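Dachshund homolog 1 (Homo sapiens, PDB 1L8R) acts as a DNA-binding transcription factor in organogenesis and, in complex with SIX1, takes part in corepression that recruitment of EYA3 switches to coactivation. Local coordinates at residues 50-54 against 55-59; 74-77 against 78-82. One frame throughout, in Å; residues are numbered along the deposited sequence.

Interaction 1. Residues 50-54 against 55-59; sequences TKLKR and LEITP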
loop_
_atom_site.group_PDB
_atom_site.type_symbol
_atom_site.label_atom_id
_atom_site.label_comp_id
_atom_site.label_asym_id
_atom_site.label_seq_id
_atom_site.Cartn_x
_atom_site.Cartn_y
_atom_site.Cartn_z
ATOM N N THR A 50 -0.225 10.147 8.891
ATOM C CA THR A 50 -0.739 10.750 10.117
ATOM C C THR A 50 -1.985 9.996 10.591
ATOM O O THR A 50 -2.107 9.643 11.766
ATOM C CB THR A 50 -1.115 12.229 9.899
ATOM O OG1 THR A 50 0.033 12.950 9.429
ATOM C CG2 THR A 50 -1.601 12.850 11.200
ATOM N N LYS A 51 -2.908 9.748 9.671
ATOM C CA LYS A 51 -4.133 9.038 10.013
ATOM C C LYS A 51 -3.842 7.601 10.433
ATOM O O LYS A 51 -4.412 7.099 11.403
ATOM C CB LYS A 51 -5.096 9.046 8.826
ATOM C CG LYS A 51 -5.591 10.431 8.450
ATOM C CD LYS A 51 -6.577 10.360 7.296
ATOM C CE LYS A 51 -7.128 11.733 6.959
ATOM N NZ LYS A 51 -7.831 12.341 8.122
ATOM N N LEU A 52 -2.952 6.941 9.699
ATOM C CA LEU A 52 -2.581 5.563 10.005
ATOM C C LEU A 52 -2.059 5.465 11.440
ATOM O O LEU A 52 -2.384 4.526 12.164
ATOM C CB LEU A 52 -1.518 5.092 9.009
ATOM C CG LEU A 52 -1.767 3.857 8.135
ATOM C CD1 LEU A 52 -3.239 3.714 7.748
ATOM C CD2 LEU A 52 -0.901 3.969 6.897
ATOM N N LYS A 53 -1.253 6.436 11.857
ATOM C CA LYS A 53 -0.729 6.427 13.218
ATOM C C LYS A 53 -1.887 6.443 14.210
ATOM O O LYS A 53 -1.983 5.585 15.088
ATOM C CB LYS A 53 0.171 7.640 13.462
ATOM C CG LYS A 53 1.453 7.645 12.644
ATOM C CD LYS A 53 2.421 8.710 13.141
ATOM C CE LYS A 53 2.852 8.433 14.574
ATOM N NZ LYS A 53 3.811 9.450 15.083
ATOM N N ARG A 54 -2.776 7.419 14.051
ATOM C CA ARG A 54 -3.932 7.561 14.927
ATOM C C ARG A 54 -4.798 6.299 14.964
ATOM O O ARG A 54 -5.329 5.934 16.017
ATOM C CB ARG A 54 -4.777 8.750 14.474
ATOM C CG ARG A 54 -5.811 9.204 15.484
ATOM C CD ARG A 54 -6.739 10.225 14.860
ATOM N NE ARG A 54 -7.664 9.601 13.921
ATOM C CZ ARG A 54 -8.173 10.211 12.856
ATOM N NH1 ARG A 54 -7.847 11.467 12.584
ATOM N NH2 ARG A 54 -9.018 9.565 12.068
ATOM N N LEU A 55 -4.944 5.639 13.817
ATOM C CA LEU A 55 -5.745 4.418 13.726
ATOM C C LEU A 55 -5.008 3.204 14.282
ATOM O O LEU A 55 -5.525 2.085 14.250
ATOM C CB LEU A 55 -6.137 4.144 12.271
ATOM C CG LEU A 55 -7.119 5.110 11.611
ATOM C CD1 LEU A 55 -7.112 4.909 10.100
ATOM C CD2 LEU A 55 -8.512 4.888 12.182
ATOM N N GLU A 56 -3.800 3.429 14.787
ATOM C CA GLU A 56 -2.983 2.355 15.350
ATOM C C GLU A 56 -2.603 1.303 14.312
ATOM O O GLU A 56 -2.544 0.110 14.613
ATOM C CB GLU A 56 -3.710 1.686 16.523
ATOM C CG GLU A 56 -3.992 2.623 17.692
ATOM C CD GLU A 56 -2.730 3.253 18.266
ATOM O OE1 GLU A 56 -2.850 4.084 19.192
ATOM O OE2 GLU A 56 -1.618 2.923 17.802
ATOM N N ILE A 57 -2.357 1.754 13.088
ATOM C CA ILE A 57 -1.956 0.868 12.004
ATOM C C ILE A 57 -0.507 1.187 11.628
ATOM O O ILE A 57 -0.196 2.312 11.222
ATOM C CB ILE A 57 -2.845 1.063 10.756
ATOM C CG1 ILE A 57 -4.298 0.703 11.087
ATOM C CG2 ILE A 57 -2.330 0.205 9.610
ATOM C CD1 ILE A 57 -5.292 1.061 9.987
ATOM N N THR A 58 0.377 0.204 11.777
ATOM C CA THR A 58 1.787 0.381 11.444
ATOM C C THR A 58 2.084 -0.389 10.162
ATOM O O THR A 58 2.107 -1.620 10.159
ATOM C CB THR A 58 2.705 -0.145 12.564
ATOM O OG1 THR A 58 2.418 0.547 13.786
ATOM C CG2 THR A 58 4.166 0.069 12.202
ATOM N N PRO A 59 2.297 0.328 9.050
ATOM C CA PRO A 59 2.589 -0.268 7.744
ATOM C C PRO A 59 3.881 -1.063 7.711
ATOM O O PRO A 59 4.846 -0.721 8.400
ATOM C CB PRO A 59 2.667 0.946 6.818
ATOM C CG PRO A 59 1.754 1.922 7.465
ATOM C CD PRO A 59 2.111 1.784 8.920
HETATM O O HOH W 1 0.297 4.586 16.116
#

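Interaction 2. Residues 74-77 against 78-82; sequences GAIQ and PGVNR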
loop_
_atom_site.group_PDB
_atom_site.type_symbol
_atom_site.label_atom_id
_atom_site.label_comp_id
_atom_site.label_asym_id
_atom_site.label_seq_id
_atom_site.Cartn_x
_atom_site.Cartn_y
_atom_site.Cartn_z
ATOM N N GLY A 74 5.339 -0.529 -12.143
ATOM C CA GLY A 74 4.677 0.753 -12.277
ATOM C C GLY A 74 3.799 1.063 -11.076
ATOM O O GLY A 74 3.062 2.051 -11.088
ATOM N N ALA A 75 3.868 0.219 -10.043
ATOM C CA ALA A 75 3.080 0.412 -8.827
ATOM C C ALA A 75 3.502 1.691 -8.115
ATOM O O ALA A 75 2.678 2.376 -7.504
ATOM C CB ALA A 75 3.234 -0.787 -7.901
ATOM N N ILE A 76 4.798 1.981 -8.165
ATOM C CA ILE A 76 5.352 3.208 -7.595
ATOM C C ILE A 76 6.200 3.843 -8.701
ATOM O O ILE A 76 6.620 3.158 -9.644
ATOM C CB ILE A 76 6.232 2.936 -6.343
ATOM C CG1 ILE A 76 7.289 1.871 -6.661
ATOM C CG2 ILE A 76 5.348 2.523 -5.168
ATOM C CD1 ILE A 76 8.290 1.638 -5.523
ATOM N N GLN A 77 6.442 5.144 -8.592
ATOM C CA GLN A 77 7.211 5.871 -9.594
ATOM C C GLN A 77 8.702 5.534 -9.605
ATOM O O GLN A 77 9.270 5.138 -8.590
ATOM C CB GLN A 77 7.002 7.374 -9.411
ATOM C CG GLN A 77 5.600 7.831 -9.784
ATOM C CD GLN A 77 5.289 7.598 -11.253
ATOM O OE1 GLN A 77 5.879 8.227 -12.133
ATOM N NE2 GLN A 77 4.360 6.685 -11.526
ATOM N N PRO A 78 9.355 5.697 -10.770
ATOM C CA PRO A 78 10.781 5.415 -10.962
ATOM C C PRO A 78 11.750 6.015 -9.947
ATOM O O PRO A 78 12.774 5.406 -9.642
ATOM C CB PRO A 78 11.040 5.931 -12.375
ATOM C CG PRO A 78 9.752 5.656 -13.058
ATOM C CD PRO A 78 8.741 6.131 -12.038
ATOM N N GLY A 79 11.437 7.202 -9.435
ATOM C CA GLY A 79 12.319 7.844 -8.472
ATOM C C GLY A 79 12.078 7.459 -7.022
ATOM O O GLY A 79 12.755 7.954 -6.122
ATOM N N VAL A 80 11.117 6.571 -6.792
ATOM C CA VAL A 80 10.789 6.140 -5.437
ATOM C C VAL A 80 11.733 5.043 -4.940
ATOM O O VAL A 80 11.949 4.032 -5.616
ATOM C CB VAL A 80 9.319 5.653 -5.369
ATOM C CG1 VAL A 80 8.972 5.182 -3.962
ATOM C CG2 VAL A 80 8.385 6.794 -5.778
ATOM N N ASN A 81 12.300 5.251 -3.755
ATOM C CA ASN A 81 13.225 4.282 -3.186
ATOM C C ASN A 81 12.721 3.644 -1.903
ATOM O O ASN A 81 13.385 2.776 -1.341
ATOM C CB ASN A 81 14.582 4.941 -2.932
ATOM C CG ASN A 81 15.270 5.344 -4.213
ATOM O OD1 ASN A 81 15.499 4.510 -5.092
ATOM N ND2 ASN A 81 15.603 6.625 -4.336
ATOM N N ARG A 82 11.552 4.081 -1.441
ATOM C CA ARG A 82 10.946 3.541 -0.222
ATOM C C ARG A 82 9.463 3.277 -0.474
ATOM O O ARG A 82 8.816 4.010 -1.225
ATOM C CB ARG A 82 11.062 4.531 0.942
ATOM C CG ARG A 82 12.458 5.050 1.227
ATOM C CD ARG A 82 12.440 5.975 2.439
ATOM N NE ARG A 82 11.462 7.056 2.304
ATOM C CZ ARG A 82 11.533 8.034 1.403
ATOM N NH1 ARG A 82 12.543 8.082 0.542
ATOM N NH2 ARG A 82 10.590 8.966 1.358
#

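Interaction 1. Residues 50-54 against 55-59
The last turn of helix 45-54 closes through three backbone bonds: Leu-55 N to Lys-51 O, still helical in pattern, then Glu-56 N to Lys-53 O and Ile-57 N to Leu-52 O. The last of these is nearly straight, with an N-H...O angle of 166°. Glu-56 N comes to Lys-53 O from above the carbonyl plane, and this oxygen also accepts a bond from water 1 (2.7 Å). The same water donates to Glu-56 OE2 at 3.0 Å; the Glu-56 chain, bent at its second torsion, brings the carboxylate round to it. On the buried side Leu-52 CG lies 4.0 Å from Ile-57 CG2, the two side chains crossing obliquely, while Leu-52 CD1 reaches CB and CD1 of Ile-57. This is the hydrophobic contact that goes with a Schellman motif, between the same residues that the Ile-57 N to Leu-52 O bond links; with the positive phi of Glu-56 (63°) the motif caps the helix and turns the chain toward strand 60-61 of the winged-helix-like DACHbox-N domain. The other branch of Leu-52, CD2, lies only 3.4 Å from Pro-59 CG, shorter than usual carbon packing. The first torsion of Leu-52 is eclipsed (chi1 -122°), which with the tight pair suggests local strain; Leu-94 of helix 88-99 also touches this side chain. Cut back to an alanine, this position would probably lose the fork that Ile-57 and Pro-59 pack against and leave a gap under the cap. Leu-55 instead lays CB and CG alongside Lys-51 O, with CG 3.4 Å from that oxygen. Arg-54 carries its guanidinium group away from the cap to a salt bridge with Asp-97, and Pro-59 also touches Lys-84 and Ile-86 of strand 84-87.

Interaction 2. Residues 74-77 against 78-82
Val-80 and Gln-77 are joined across a tight turn by one backbone hydrogen bond, Val-80 N to Gln-77 O, 2.9 Å long. The N-H points well at the oxygen but arrives from above the carbonyl plane, 48° out of it, because the chain curls tightly between the two residues. Apolar contacts follow the same fold. Ile-76 CD1 meets Val-80 CG1 at 3.9 Å, with the two side chains crossing at a slant. Val-80 places CG1 there by setting it anti to its backbone N (chi1 179°), which leaves its other methyl, CG2, on the Gln-77 side, 3.4 Å from Gln-77 O and 3.9 Å from Gln-77 CB. Ile-76 belongs to the buried side of this contact: beyond Val-80 it touches Leu-70 and Arg-71 of helix 64-73 and Pro-31 of helix 30-37. Gln-77 and Pro-78 lie side by side on the surface, pointing the same way. A bend at the second torsion of the glutamine (chi2 -63°) folds its amide back beside the proline ring, with Gln-77 OE1 3.5 Å from Pro-78 CD. A polar tie to the preceding helix comes from Arg-71, whose NH1 is hydrogen-bonded to Val-80 O. Together, residues 77 to 80 form a type I beta turn with Pro-78 and Gly-79 at its two central positions, the proline's fixed phi suiting the first of them, in the loop that leads from helix 64-73 to strand 84-87 of this winged-helix-like domain.

In the fold
The two contacts come in series along the chain, and both lie in the DACHbox-N domain, whose DNA-binding motif resembles the forkhead/winged-helix domain. Interaction 1 is itself the Schellman cap of helix 45-54, with Glu-56 at positive phi; interaction 2 begins at Gly-74, which caps helix 64-73 in the same way. Their centres are 22 Å apart and their nearest atoms about 10 Å, so they do not touch. Both carry the chain from a capped helix to a strand, 60-61 and 84-87 respectively, which are antiparallel neighbours in the sheet, 60-61 being an outermost strand. Interaction 1 packs beside helix 88-99, whereas interaction 2 sits against helices 30-37 and 64-73.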